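Light Chain (Clostridium botulinum, PDB 6BVD) is the zinc-dependent protease domain of the mosaic botulinum neurotoxin type HA and probably cleaves a neuronal SNARE protein. Local coordinates at residues N33-A38 and N140-N145; P118-S123 and E128-N133; N288-D293 and N339-L344; D384-Y387 and G392-I395. One frame throughout, in Å; residues are numbered along the deposited sequence.

Interaction 1. Residues N33-A38 and N140-N145; sequences NTYFKA and NVKLAN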
loop_
_atom_site.group_PDB
_atom_site.type_symbol
_atom_site.label_atom_id
_atom_site.label_comp_id
_atom_site.label_asym_id
_atom_site.label_seq_id
_atom_site.Cartn_x
_atom_site.Cartn_y
_atom_site.Cartn_z
ATOM N N ASN A 33 22.396 28.552 -14.596
ATOM C CA ASN A 33 23.036 27.279 -14.207
ATOM C C ASN A 33 22.655 26.801 -12.795
ATOM O O ASN A 33 23.522 26.392 -12.008
ATOM C CB ASN A 33 24.567 27.404 -14.295
ATOM C CG ASN A 33 25.166 26.511 -15.348
ATOM O OD1 ASN A 33 24.622 25.464 -15.684
ATOM N ND2 ASN A 33 26.312 26.937 -15.897
ATOM N N THR A 34 21.363 26.822 -12.484
ATOM C CA THR A 34 20.861 26.488 -11.161
ATOM C C THR A 34 20.439 25.021 -11.122
ATOM O O THR A 34 19.663 24.586 -11.972
ATOM C CB THR A 34 19.622 27.342 -10.805
ATOM O OG1 THR A 34 19.889 28.715 -11.048
ATOM C CG2 THR A 34 19.185 27.131 -9.362
ATOM N N TYR A 35 20.937 24.262 -10.146
ATOM C CA TYR A 35 20.590 22.833 -10.023
ATOM C C TYR A 35 19.731 22.593 -8.798
ATOM O O TYR A 35 19.857 23.290 -7.815
ATOM C CB TYR A 35 21.847 21.959 -9.937
ATOM C CG TYR A 35 22.571 21.778 -11.265
ATOM C CD1 TYR A 35 22.437 20.600 -11.997
ATOM C CD2 TYR A 35 23.363 22.792 -11.797
ATOM C CE1 TYR A 35 23.080 20.416 -13.198
ATOM C CE2 TYR A 35 24.020 22.616 -13.012
ATOM C CZ TYR A 35 23.879 21.435 -13.709
ATOM O OH TYR A 35 24.518 21.264 -14.917
ATOM N N PHE A 36 18.857 21.591 -8.883
ATOM C CA PHE A 36 17.928 21.238 -7.818
ATOM C C PHE A 36 17.990 19.739 -7.568
ATOM O O PHE A 36 18.015 18.954 -8.520
ATOM C CB PHE A 36 16.475 21.595 -8.186
ATOM C CG PHE A 36 16.227 23.075 -8.379
ATOM C CD1 PHE A 36 15.632 23.839 -7.381
ATOM C CD2 PHE A 36 16.529 23.671 -9.573
ATOM C CE1 PHE A 36 15.386 25.192 -7.566
ATOM C CE2 PHE A 36 16.284 25.033 -9.787
ATOM C CZ PHE A 36 15.728 25.805 -8.781
ATOM N N LYS A 37 17.945 19.347 -6.303
ATOM C CA LYS A 37 17.868 17.927 -5.941
ATOM C C LYS A 37 16.518 17.350 -6.414
ATOM O O LYS A 37 15.447 17.889 -6.082
ATOM C CB LYS A 37 18.050 17.753 -4.437
ATOM C CG LYS A 37 18.363 16.314 -4.029
ATOM C CD LYS A 37 18.574 16.174 -2.555
ATOM C CE LYS A 37 19.055 14.763 -2.204
ATOM N NZ LYS A 37 19.409 14.648 -0.776
ATOM N N ALA A 38 16.575 16.287 -7.209
ATOM C CA ALA A 38 15.366 15.710 -7.842
ATOM C C ALA A 38 15.261 14.207 -7.628
ATOM O O ALA A 38 16.298 13.512 -7.417
ATOM C CB ALA A 38 15.365 16.051 -9.347
ATOM N N ASN A 140 20.506 19.184 -18.418
ATOM C CA ASN A 140 21.704 18.805 -17.653
ATOM C C ASN A 140 21.404 18.195 -16.288
ATOM O O ASN A 140 20.541 18.678 -15.550
ATOM C CB ASN A 140 22.635 20.011 -17.450
ATOM C CG ASN A 140 23.434 20.343 -18.690
ATOM O OD1 ASN A 140 23.227 19.730 -19.731
ATOM N ND2 ASN A 140 24.370 21.285 -18.580
ATOM N N VAL A 141 22.143 17.142 -15.932
ATOM C CA VAL A 141 22.094 16.623 -14.569
ATOM C C VAL A 141 23.517 16.485 -14.011
ATOM O O VAL A 141 24.473 16.237 -14.756
ATOM C CB VAL A 141 21.367 15.251 -14.444
ATOM C CG1 VAL A 141 20.044 15.257 -15.209
ATOM C CG2 VAL A 141 22.233 14.102 -14.883
ATOM N N LYS A 142 23.655 16.705 -12.715
ATOM C CA LYS A 142 24.960 16.631 -12.069
ATOM C C LYS A 142 25.044 15.361 -11.210
ATOM O O LYS A 142 24.216 15.131 -10.309
ATOM C CB LYS A 142 25.214 17.904 -11.259
ATOM C CG LYS A 142 26.587 17.982 -10.592
ATOM C CD LYS A 142 26.683 19.204 -9.695
ATOM C CE LYS A 142 26.724 20.499 -10.514
ATOM N NZ LYS A 142 26.666 21.708 -9.621
ATOM N N LEU A 143 25.979 14.482 -11.553
ATOM C CA LEU A 143 26.118 13.209 -10.869
ATOM C C LEU A 143 26.849 13.296 -9.506
ATOM O O LEU A 143 27.345 14.357 -9.098
ATOM C CB LEU A 143 26.814 12.206 -11.798
ATOM C CG LEU A 143 26.101 11.956 -13.137
ATOM C CD1 LEU A 143 26.945 11.081 -14.053
ATOM C CD2 LEU A 143 24.681 11.356 -12.985
ATOM N N ALA A 144 26.900 12.165 -8.807
ATOM C CA ALA A 144 27.527 12.098 -7.491
ATOM C C ALA A 144 28.988 12.567 -7.520
ATOM O O ALA A 144 29.428 13.281 -6.619
ATOM C CB ALA A 144 27.457 10.685 -6.955
ATOM N N ASN A 145 29.729 12.195 -8.557
ATOM C CA ASN A 145 31.135 12.624 -8.644
ATOM C C ASN A 145 31.262 14.034 -9.210
ATOM O O ASN A 145 32.374 14.524 -9.436
ATOM C CB ASN A 145 31.989 11.658 -9.491
ATOM C CG ASN A 145 31.571 11.619 -10.959
ATOM O OD1 ASN A 145 30.779 12.430 -11.423
ATOM N ND2 ASN A 145 32.168 10.706 -11.709
#
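Tyr35 lays its ring against Asn140 and Lys142 at one end of the mixed beta sheet of this clostridial neurotoxin protease, where strands 36-40 and 138-142 flank strand 21-24. Tyr35 stands just ahead of its strand, and its side chain heads for the neighbouring segment. The two segments share no hydrogen bond of their own. Their backbones are tied instead to strand 21-24 and its end: Phe36 pairs with Ile24, Lys142 with Tyr23 and Asn140 with Arg25.

The tight part lies along the CE1 and OH side of the ring. Tyr35 OH presses on Asn140 CB at 3.4 Å, and the amide of Asn140 lies 23° from the ring plane, so the two flat groups are turned nearly parallel. A little farther along, Tyr35 CE1 rests 3.8 Å from both Lys142 N and Lys142 CB. Ile148 of strand 148-152 touches both Tyr35 and Asn140.

The looser part belongs to the outer half of Lys142, a partly exposed residue. Its chain starts out extended and then bends at chi3 (-70°), and this bend folds the end back over the tyrosine. CE comes to stand over the ring centre, 4.2 Å from the centroid, in a CH-pi contact. The ammonium adds a cation-pi interaction, with NZ 4.5 Å from the same centroid and 25° off the normal. NZ has slipped from the middle of the ring toward one rim, where Tyr35 CD2 lies 4.1 Å away.

Interaction 2. Residues P118-S123 and E128-N133; sequences PYLGNS and EQFTTN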
loop_
_atom_site.group_PDB
_atom_site.type_symbol
_atom_site.label_atom_id
_atom_site.label_comp_id
_atom_site.label_asym_id
_atom_site.label_seq_id
_atom_site.Cartn_x
_atom_site.Cartn_y
_atom_site.Cartn_z
ATOM N N PRO A 118 8.729 12.610 -26.011
ATOM C CA PRO A 118 8.634 13.627 -27.078
ATOM C C PRO A 118 9.410 13.283 -28.363
ATOM O O PRO A 118 10.409 12.572 -28.282
ATOM C CB PRO A 118 9.242 14.867 -26.430
ATOM C CG PRO A 118 9.055 14.657 -24.997
ATOM C CD PRO A 118 9.213 13.188 -24.749
ATOM N N TYR A 119 8.937 13.731 -29.523
ATOM C CA TYR A 119 9.690 13.580 -30.768
ATOM C C TYR A 119 10.976 14.392 -30.647
ATOM O O TYR A 119 10.946 15.482 -30.086
ATOM C CB TYR A 119 8.886 14.050 -31.984
ATOM C CG TYR A 119 9.581 13.783 -33.318
ATOM C CD1 TYR A 119 9.464 12.552 -33.937
ATOM C CD2 TYR A 119 10.442 14.729 -33.895
ATOM C CE1 TYR A 119 10.107 12.282 -35.137
ATOM C CE2 TYR A 119 11.107 14.448 -35.080
ATOM C CZ TYR A 119 10.933 13.224 -35.699
ATOM O OH TYR A 119 11.564 12.945 -36.894
ATOM N N LEU A 120 12.080 13.849 -31.172
ATOM C CA LEU A 120 13.391 14.549 -31.149
ATOM C C LEU A 120 13.464 15.581 -32.292
ATOM O O LEU A 120 14.181 15.423 -33.295
ATOM C CB LEU A 120 14.559 13.531 -31.213
ATOM C CG LEU A 120 14.636 12.554 -30.020
ATOM C CD1 LEU A 120 15.823 11.530 -30.156
ATOM C CD2 LEU A 120 14.685 13.240 -28.646
ATOM N N GLY A 121 12.654 16.631 -32.180
ATOM C CA GLY A 121 12.676 17.668 -33.192
ATOM C C GLY A 121 11.406 18.476 -33.080
ATOM O O GLY A 121 10.474 18.062 -32.364
ATOM N N ASN A 122 11.384 19.622 -33.748
ATOM C CA ASN A 122 10.186 20.454 -33.747
ATOM C C ASN A 122 10.129 21.325 -35.001
ATOM O O ASN A 122 10.919 21.126 -35.939
ATOM C CB ASN A 122 10.127 21.293 -32.470
ATOM C CG ASN A 122 11.355 22.204 -32.294
ATOM O OD1 ASN A 122 11.550 23.139 -33.047
ATOM N ND2 ASN A 122 12.144 21.952 -31.255
ATOM N N SER A 123 9.202 22.295 -35.049
ATOM C CA SER A 123 9.042 23.063 -36.271
ATOM C C SER A 123 10.312 23.764 -36.740
ATOM O O SER A 123 10.518 23.887 -37.932
ATOM C CB SER A 123 7.925 24.100 -36.110
ATOM O OG SER A 123 6.702 23.394 -36.028
ATOM N N GLU A 128 15.960 16.233 -41.254
ATOM C CA GLU A 128 16.843 15.057 -41.408
ATOM C C GLU A 128 17.499 14.584 -40.124
ATOM O O GLU A 128 18.201 13.565 -40.092
ATOM C CB GLU A 128 17.956 15.355 -42.431
ATOM C CG GLU A 128 17.452 15.754 -43.780
ATOM C CD GLU A 128 17.006 17.210 -43.845
ATOM O OE1 GLU A 128 17.287 17.984 -42.894
ATOM O OE2 GLU A 128 16.321 17.553 -44.830
ATOM N N GLN A 129 17.266 15.313 -39.053
ATOM C CA GLN A 129 18.013 15.123 -37.824
ATOM C C GLN A 129 17.109 14.812 -36.652
ATOM O O GLN A 129 16.050 15.437 -36.508
ATOM C CB GLN A 129 18.816 16.384 -37.541
ATOM C CG GLN A 129 19.988 16.216 -36.633
ATOM C CD GLN A 129 20.765 17.506 -36.478
ATOM O OE1 GLN A 129 20.185 18.589 -36.423
ATOM N NE2 GLN A 129 22.086 17.394 -36.387
ATOM N N PHE A 130 17.493 13.812 -35.861
ATOM C CA PHE A 130 16.965 13.649 -34.504
ATOM C C PHE A 130 17.705 14.642 -33.614
ATOM O O PHE A 130 18.920 14.500 -33.389
ATOM C CB PHE A 130 17.150 12.220 -33.967
ATOM C CG PHE A 130 16.054 11.253 -34.373
ATOM C CD1 PHE A 130 14.774 11.706 -34.697
ATOM C CD2 PHE A 130 16.325 9.892 -34.464
ATOM C CE1 PHE A 130 13.776 10.787 -35.103
ATOM C CE2 PHE A 130 15.348 8.978 -34.851
ATOM C CZ PHE A 130 14.063 9.426 -35.163
ATOM N N THR A 131 16.996 15.662 -33.134
ATOM C CA THR A 131 17.602 16.722 -32.341
ATOM C C THR A 131 17.376 16.557 -30.824
ATOM O O THR A 131 16.239 16.588 -30.318
ATOM C CB THR A 131 17.084 18.082 -32.817
ATOM O OG1 THR A 131 17.461 18.244 -34.184
ATOM C CG2 THR A 131 17.667 19.196 -32.002
ATOM N N THR A 132 18.481 16.389 -30.105
ATOM C CA THR A 132 18.451 16.130 -28.683
ATOM C C THR A 132 18.924 17.332 -27.869
ATOM O O THR A 132 18.731 17.378 -26.679
ATOM C CB THR A 132 19.349 14.936 -28.299
ATOM O OG1 THR A 132 20.713 15.282 -28.556
ATOM C CG2 THR A 132 18.975 13.712 -29.086
ATOM N N ASN A 133 19.545 18.318 -28.493
ATOM C CA ASN A 133 20.290 19.273 -27.686
ATOM C C ASN A 133 19.566 20.592 -27.469
ATOM O O ASN A 133 20.086 21.667 -27.805
ATOM C CB ASN A 133 21.663 19.543 -28.319
ATOM C CG ASN A 133 21.557 20.004 -29.753
ATOM O OD1 ASN A 133 20.560 19.761 -30.436
ATOM N ND2 ASN A 133 22.585 20.696 -30.219
HETATM O O HOH W 1 13.182 15.090 -37.577
#
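Tyr119 swings its ring away from its own backbone N (chi1 -174°), while Phe130 carries CG anti to its carbonyl carbon, and these two rotations make the side chains cross at about a right angle. The edge of Phe130 is directed at the face of Tyr119 in an offset edge-to-face pair, centroids 5.7 Å apart and planes at 71°. The nearest atoms are at the phenol end: Tyr119 OH sits 3.6 Å from Phe130 CE1, near the plane of the phenylalanine.

Leu120 packs against Phe130 as well. Its CB lies 3.9 Å from Phe130 CD1, oblique to that ring, and its CD1 reaches Thr132 CG2 at 4.0 Å. Between the backbones, Thr131 N gives a nearly straight bond to Leu120 O (2.8 Å, 164°), although the N-H comes from above the carbonyl plane. Water 1 adds a polar bridge, 2.8 Å from Tyr119 OH and also bonded to Gln129 O.

Around this, helices 280-301 and 313-323 cover the aromatic pair: Leu301 touches the side chains of both Tyr119 and Phe130, and Phe316 packs on Leu120 and Phe130. Strand 129-130 in turn pairs in parallel with strand 306-307. Just where the chain meets that short strand 129-130 it makes an inverse gamma turn centred on Leu120, closed by a weak bond from Gly121 N to Tyr119 O.

Interaction 3. Residues N288-D293 and N339-L344; sequences NKVLSD and NKFEQL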
loop_
_atom_site.group_PDB
_atom_site.type_symbol
_atom_site.label_atom_id
_atom_site.label_comp_id
_atom_site.label_asym_id
_atom_site.label_seq_id
_atom_site.Cartn_x
_atom_site.Cartn_y
_atom_site.Cartn_z
ATOM N N ASN A 288 -8.873 17.197 -36.862
ATOM C CA ASN A 288 -8.177 17.440 -38.121
ATOM C C ASN A 288 -6.826 18.135 -37.929
ATOM O O ASN A 288 -5.906 17.931 -38.733
ATOM C CB ASN A 288 -9.060 18.224 -39.082
ATOM C CG ASN A 288 -10.203 17.377 -39.596
ATOM O OD1 ASN A 288 -10.016 16.185 -39.877
ATOM N ND2 ASN A 288 -11.401 17.962 -39.676
ATOM N N LYS A 289 -6.698 18.949 -36.893
ATOM C CA LYS A 289 -5.407 19.578 -36.607
ATOM C C LYS A 289 -4.378 18.502 -36.224
ATOM O O LYS A 289 -3.253 18.497 -36.746
ATOM C CB LYS A 289 -5.526 20.603 -35.488
ATOM C CG LYS A 289 -4.191 21.226 -35.075
ATOM C CD LYS A 289 -4.351 22.114 -33.846
ATOM C CE LYS A 289 -5.023 21.317 -32.674
ATOM N NZ LYS A 289 -4.121 20.386 -31.854
ATOM N N VAL A 290 -4.771 17.588 -35.332
ATOM C CA VAL A 290 -3.839 16.546 -34.868
ATOM C C VAL A 290 -3.442 15.642 -36.028
ATOM O O VAL A 290 -2.271 15.268 -36.155
ATOM C CB VAL A 290 -4.408 15.674 -33.697
ATOM C CG1 VAL A 290 -3.398 14.550 -33.298
ATOM C CG2 VAL A 290 -4.741 16.535 -32.483
ATOM N N LEU A 291 -4.408 15.312 -36.881
ATOM C CA LEU A 291 -4.171 14.469 -38.037
ATOM C C LEU A 291 -3.182 15.107 -39.010
ATOM O O LEU A 291 -2.278 14.443 -39.521
ATOM C CB LEU A 291 -5.491 14.173 -38.764
ATOM C CG LEU A 291 -5.385 13.463 -40.113
ATOM C CD1 LEU A 291 -4.725 12.081 -39.929
ATOM C CD2 LEU A 291 -6.737 13.338 -40.797
ATOM N N SER A 292 -3.365 16.399 -39.260
ATOM C CA SER A 292 -2.433 17.127 -40.080
ATOM C C SER A 292 -1.006 17.152 -39.456
ATOM O O SER A 292 -0.008 16.944 -40.165
ATOM C CB SER A 292 -2.973 18.542 -40.295
ATOM O OG SER A 292 -2.038 19.335 -40.968
ATOM N N ASP A 293 -0.903 17.358 -38.149
ATOM C CA ASP A 293 0.413 17.374 -37.477
ATOM C C ASP A 293 1.086 15.995 -37.517
ATOM O O ASP A 293 2.301 15.896 -37.713
ATOM C CB ASP A 293 0.290 17.817 -36.026
ATOM C CG ASP A 293 -0.033 19.306 -35.885
ATOM O OD1 ASP A 293 0.236 20.055 -36.824
ATOM O OD2 ASP A 293 -0.494 19.717 -34.803
ATOM N N ASN A 339 -7.333 4.521 -40.054
ATOM C CA ASN A 339 -8.012 3.693 -39.060
ATOM C C ASN A 339 -7.187 3.602 -37.769
ATOM O O ASN A 339 -7.736 3.671 -36.662
ATOM C CB ASN A 339 -8.275 2.301 -39.621
ATOM C CG ASN A 339 -9.367 2.300 -40.661
ATOM O OD1 ASN A 339 -10.336 3.052 -40.561
ATOM N ND2 ASN A 339 -9.210 1.462 -41.681
ATOM N N LYS A 340 -5.871 3.447 -37.902
ATOM C CA LYS A 340 -5.027 3.445 -36.718
ATOM C C LYS A 340 -5.011 4.836 -36.059
ATOM O O LYS A 340 -4.903 4.947 -34.838
ATOM C CB LYS A 340 -3.605 2.970 -37.068
ATOM C CG LYS A 340 -3.493 1.479 -37.293
ATOM C CD LYS A 340 -2.041 1.119 -37.637
ATOM C CE LYS A 340 -1.673 -0.279 -37.177
ATOM N NZ LYS A 340 -0.240 -0.584 -37.515
ATOM N N PHE A 341 -5.120 5.906 -36.853
ATOM C CA PHE A 341 -5.176 7.245 -36.274
ATOM C C PHE A 341 -6.445 7.454 -35.447
ATOM O O PHE A 341 -6.422 8.036 -34.367
ATOM C CB PHE A 341 -5.104 8.338 -37.339
ATOM C CG PHE A 341 -5.215 9.699 -36.759
ATOM C CD1 PHE A 341 -4.111 10.303 -36.195
ATOM C CD2 PHE A 341 -6.442 10.359 -36.711
ATOM C CE1 PHE A 341 -4.210 11.551 -35.621
ATOM C CE2 PHE A 341 -6.551 11.587 -36.122
ATOM C CZ PHE A 341 -5.433 12.190 -35.573
ATOM N N GLU A 342 -7.567 7.013 -35.980
ATOM C CA GLU A 342 -8.817 7.172 -35.250
ATOM C C GLU A 342 -8.750 6.454 -33.897
ATOM O O GLU A 342 -9.148 7.009 -32.870
ATOM C CB GLU A 342 -9.987 6.653 -36.079
ATOM C CG GLU A 342 -11.328 6.992 -35.461
ATOM C CD GLU A 342 -12.490 6.475 -36.274
ATOM O OE1 GLU A 342 -12.249 5.870 -37.348
ATOM O OE2 GLU A 342 -13.646 6.661 -35.824
ATOM N N GLN A 343 -8.169 5.255 -33.878
ATOM C CA GLN A 343 -8.033 4.519 -32.629
ATOM C C GLN A 343 -7.052 5.181 -31.667
ATOM O O GLN A 343 -7.285 5.215 -30.459
ATOM C CB GLN A 343 -7.631 3.067 -32.898
ATOM C CG GLN A 343 -8.773 2.250 -33.513
ATOM C CD GLN A 343 -10.076 2.307 -32.689
ATOM O OE1 GLN A 343 -10.159 1.757 -31.589
ATOM N NE2 GLN A 343 -11.097 2.971 -33.235
ATOM N N LEU A 344 -5.975 5.759 -32.194
ATOM C CA LEU A 344 -5.025 6.445 -31.326
ATOM C C LEU A 344 -5.659 7.683 -30.674
ATOM O O LEU A 344 -5.594 7.878 -29.461
ATOM C CB LEU A 344 -3.785 6.842 -32.127
ATOM C CG LEU A 344 -2.826 7.754 -31.378
ATOM C CD1 LEU A 344 -2.392 7.114 -30.070
ATOM C CD2 LEU A 344 -1.568 8.060 -32.263
#
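Leu291 and Val290 receive the ring of Phe341 from two directions, in an apolar contact between helix 280-301 and helix 338-348. Leu291 works over the face: CD1 stands nearly above the ring centre, 4.0 Å from the centroid and 10° off the normal, in a CH-pi contact. Its CB covers the far end of the ring, 3.8 Å from Phe341 CZ. Val290 comes instead at the edge, where CG1 lies in the plane of the ring and 3.9 Å from Phe341 CZ. The tip of the phenylalanine also reaches the helix backbone itself, with Phe341 CZ 3.5 Å from Leu291 N. Leu291 and Val290 are consecutive residues, and the ring end is thus fitted against a single turn of the longer helix.

Rotation about chi1 explains the reach. Phe341 holds CG opposite its backbone N (178°), which sends the ring straight out from helix 338-348, and the closest pair of CA atoms, Leu291 and Phe341, can remain 7.5 Å apart.

In the next shell, Tyr287, one turn before Leu291, meets Phe341 ring edge-to-face. Leu338 and Val336 pack on Leu291, while Tyr345, one turn beyond Phe341, joins Thr240 against Val290. At the start of the shorter helix Asp337 OD1 accepts a hydrogen bond from Lys340 N and a weak one from Asn339 N.

Leu344 carries the interface on to Tyr294 of helix 280-301 and to Tyr238, just after helix 222-237; helix 338-348 comes up against helix 280-301 at a steep inclination, close to where helix 222-237 ends.

Interaction 4. Residues D384-Y387 and G392-I395; sequences DSIY and GFNI. With CA (calcium ion), chain C.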
loop_
_atom_site.group_PDB
_atom_site.type_symbol
_atom_site.label_atom_id
_atom_site.label_comp_id
_atom_site.label_asym_id
_atom_site.label_seq_id
_atom_site.Cartn_x
_atom_site.Cartn_y
_atom_site.Cartn_z
ATOM N N ASP A 384 -2.741 5.735 7.369
ATOM C CA ASP A 384 -3.534 4.702 6.691
ATOM C C ASP A 384 -4.899 4.458 7.352
ATOM O O ASP A 384 -5.735 3.770 6.768
ATOM C CB ASP A 384 -2.744 3.381 6.619
ATOM C CG ASP A 384 -1.712 3.383 5.460
ATOM O OD1 ASP A 384 -2.073 3.771 4.337
ATOM O OD2 ASP A 384 -0.529 3.050 5.692
ATOM N N SER A 385 -5.126 4.989 8.555
ATOM C CA SER A 385 -6.493 4.952 9.117
ATOM C C SER A 385 -7.401 6.075 8.574
ATOM O O SER A 385 -8.622 6.071 8.839
ATOM C CB SER A 385 -6.464 5.035 10.651
ATOM O OG SER A 385 -6.004 6.285 11.111
ATOM N N ILE A 386 -6.824 7.024 7.824
ATOM C CA ILE A 386 -7.569 8.166 7.244
ATOM C C ILE A 386 -7.661 8.053 5.722
ATOM O O ILE A 386 -8.706 8.255 5.112
ATOM C CB ILE A 386 -6.876 9.528 7.603
ATOM C CG1 ILE A 386 -6.799 9.714 9.120
ATOM C CG2 ILE A 386 -7.530 10.714 6.868
ATOM C CD1 ILE A 386 -8.137 9.780 9.783
ATOM N N TYR A 387 -6.524 7.733 5.109
ATOM C CA TYR A 387 -6.413 7.690 3.681
ATOM C C TYR A 387 -5.488 6.536 3.289
ATOM O O TYR A 387 -4.377 6.465 3.796
ATOM C CB TYR A 387 -5.855 9.032 3.181
ATOM C CG TYR A 387 -5.756 9.165 1.698
ATOM C CD1 TYR A 387 -6.835 9.617 0.961
ATOM C CD2 TYR A 387 -4.554 8.913 1.018
ATOM C CE1 TYR A 387 -6.763 9.763 -0.400
ATOM C CE2 TYR A 387 -4.473 9.072 -0.365
ATOM C CZ TYR A 387 -5.574 9.515 -1.068
ATOM O OH TYR A 387 -5.515 9.711 -2.449
ATOM N N GLY A 392 -8.281 5.155 -0.739
ATOM C CA GLY A 392 -8.381 6.567 -0.447
ATOM C C GLY A 392 -9.065 6.829 0.887
ATOM O O GLY A 392 -8.714 6.246 1.921
ATOM N N PHE A 393 -10.029 7.750 0.890
ATOM C CA PHE A 393 -10.732 8.061 2.129
ATOM C C PHE A 393 -11.804 7.032 2.455
ATOM O O PHE A 393 -12.270 6.963 3.606
ATOM C CB PHE A 393 -11.434 9.429 2.050
ATOM C CG PHE A 393 -10.498 10.604 1.907
ATOM C CD1 PHE A 393 -9.700 11.006 2.969
ATOM C CD2 PHE A 393 -10.489 11.346 0.738
ATOM C CE1 PHE A 393 -8.865 12.135 2.830
ATOM C CE2 PHE A 393 -9.671 12.472 0.600
ATOM C CZ PHE A 393 -8.855 12.850 1.652
ATOM N N ASN A 394 -12.230 6.312 1.424
ATOM C CA ASN A 394 -13.405 5.460 1.501
ATOM C C ASN A 394 -13.061 4.025 2.001
ATOM O O ASN A 394 -13.276 3.040 1.308
ATOM C CB ASN A 394 -14.112 5.435 0.127
ATOM C CG ASN A 394 -14.701 6.806 -0.280
ATOM O OD1 ASN A 394 -15.263 7.531 0.550
ATOM N ND2 ASN A 394 -14.530 7.172 -1.562
ATOM N N ILE A 395 -12.561 3.957 3.228
ATOM C CA ILE A 395 -12.122 2.729 3.881
ATOM C C ILE A 395 -13.326 1.964 4.460
ATOM O O ILE A 395 -14.162 2.556 5.141
ATOM C CB ILE A 395 -11.136 3.053 5.021
ATOM C CG1 ILE A 395 -9.934 3.846 4.492
ATOM C CG2 ILE A 395 -10.675 1.797 5.705
ATOM C CD1 ILE A 395 -9.106 4.568 5.608
HETATM CA CA CA C . 0.045 2.896 3.474
HETATM O O HOH W 2 -11.375 8.019 5.626
#
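Tyr387 drives the edge of its ring into the face of Phe393: CD1 stands 3.6 Å above the phenylalanine plane, over its centre, with the two planes at 67°. A face of the same tyrosine is covered by Gly392, whose CA lies 4.0 Å from the ring centroid in a CH-pi contact. Gly392 has positive phi, and its carbonyl turns back so that Gly392 O takes a CA-H...O contact from Tyr387 CA at 3.2 Å. Ile395 sends CD1 in among the backbone carbonyls of residues 384-387, 3.6 Å from Ser385 O. Water 2 donates to Ile386 O at 2.7 Å; its second leg, to Phe393 O, is too short to trust.

Asp384 faces the other way and chelates the calcium ion through both carboxylate oxygens, with OD2 at 2.3 Å. Glu389 and the second subunit's Asp384 and Glu389 bind the same ion, and Asp384 OD2 also takes a hydrogen bond from Lys95 NZ of the second subunit.

Both segments belong to the loop between strands 373-377 and 406-408. Tyr387 OH is anchored by Asp221, and the aromatic pair rests on Pro222 at the start of helix 222-237, with helix 83-100 also packing on Tyr387.

In the fold
Interactions 1, 2 and 3 form a chain of neighbours without touching. Interaction 2 is nested within the loop closed by interaction 1, their nearest atoms about 8 Å apart, and comes within about 7 Å of interaction 3. Helix 280-301 joins these last two: one part packs on Tyr119 and Phe130, another receives Phe341. Interaction 4 lies across the chain's centre from 2 and 3, its nearest atoms about 27 Å from each, at the calcium ion shared with the second subunit. Its aromatic pair leans on the start of helix 222-237, whose His228 and His232 bind the zinc ion together with Glu266.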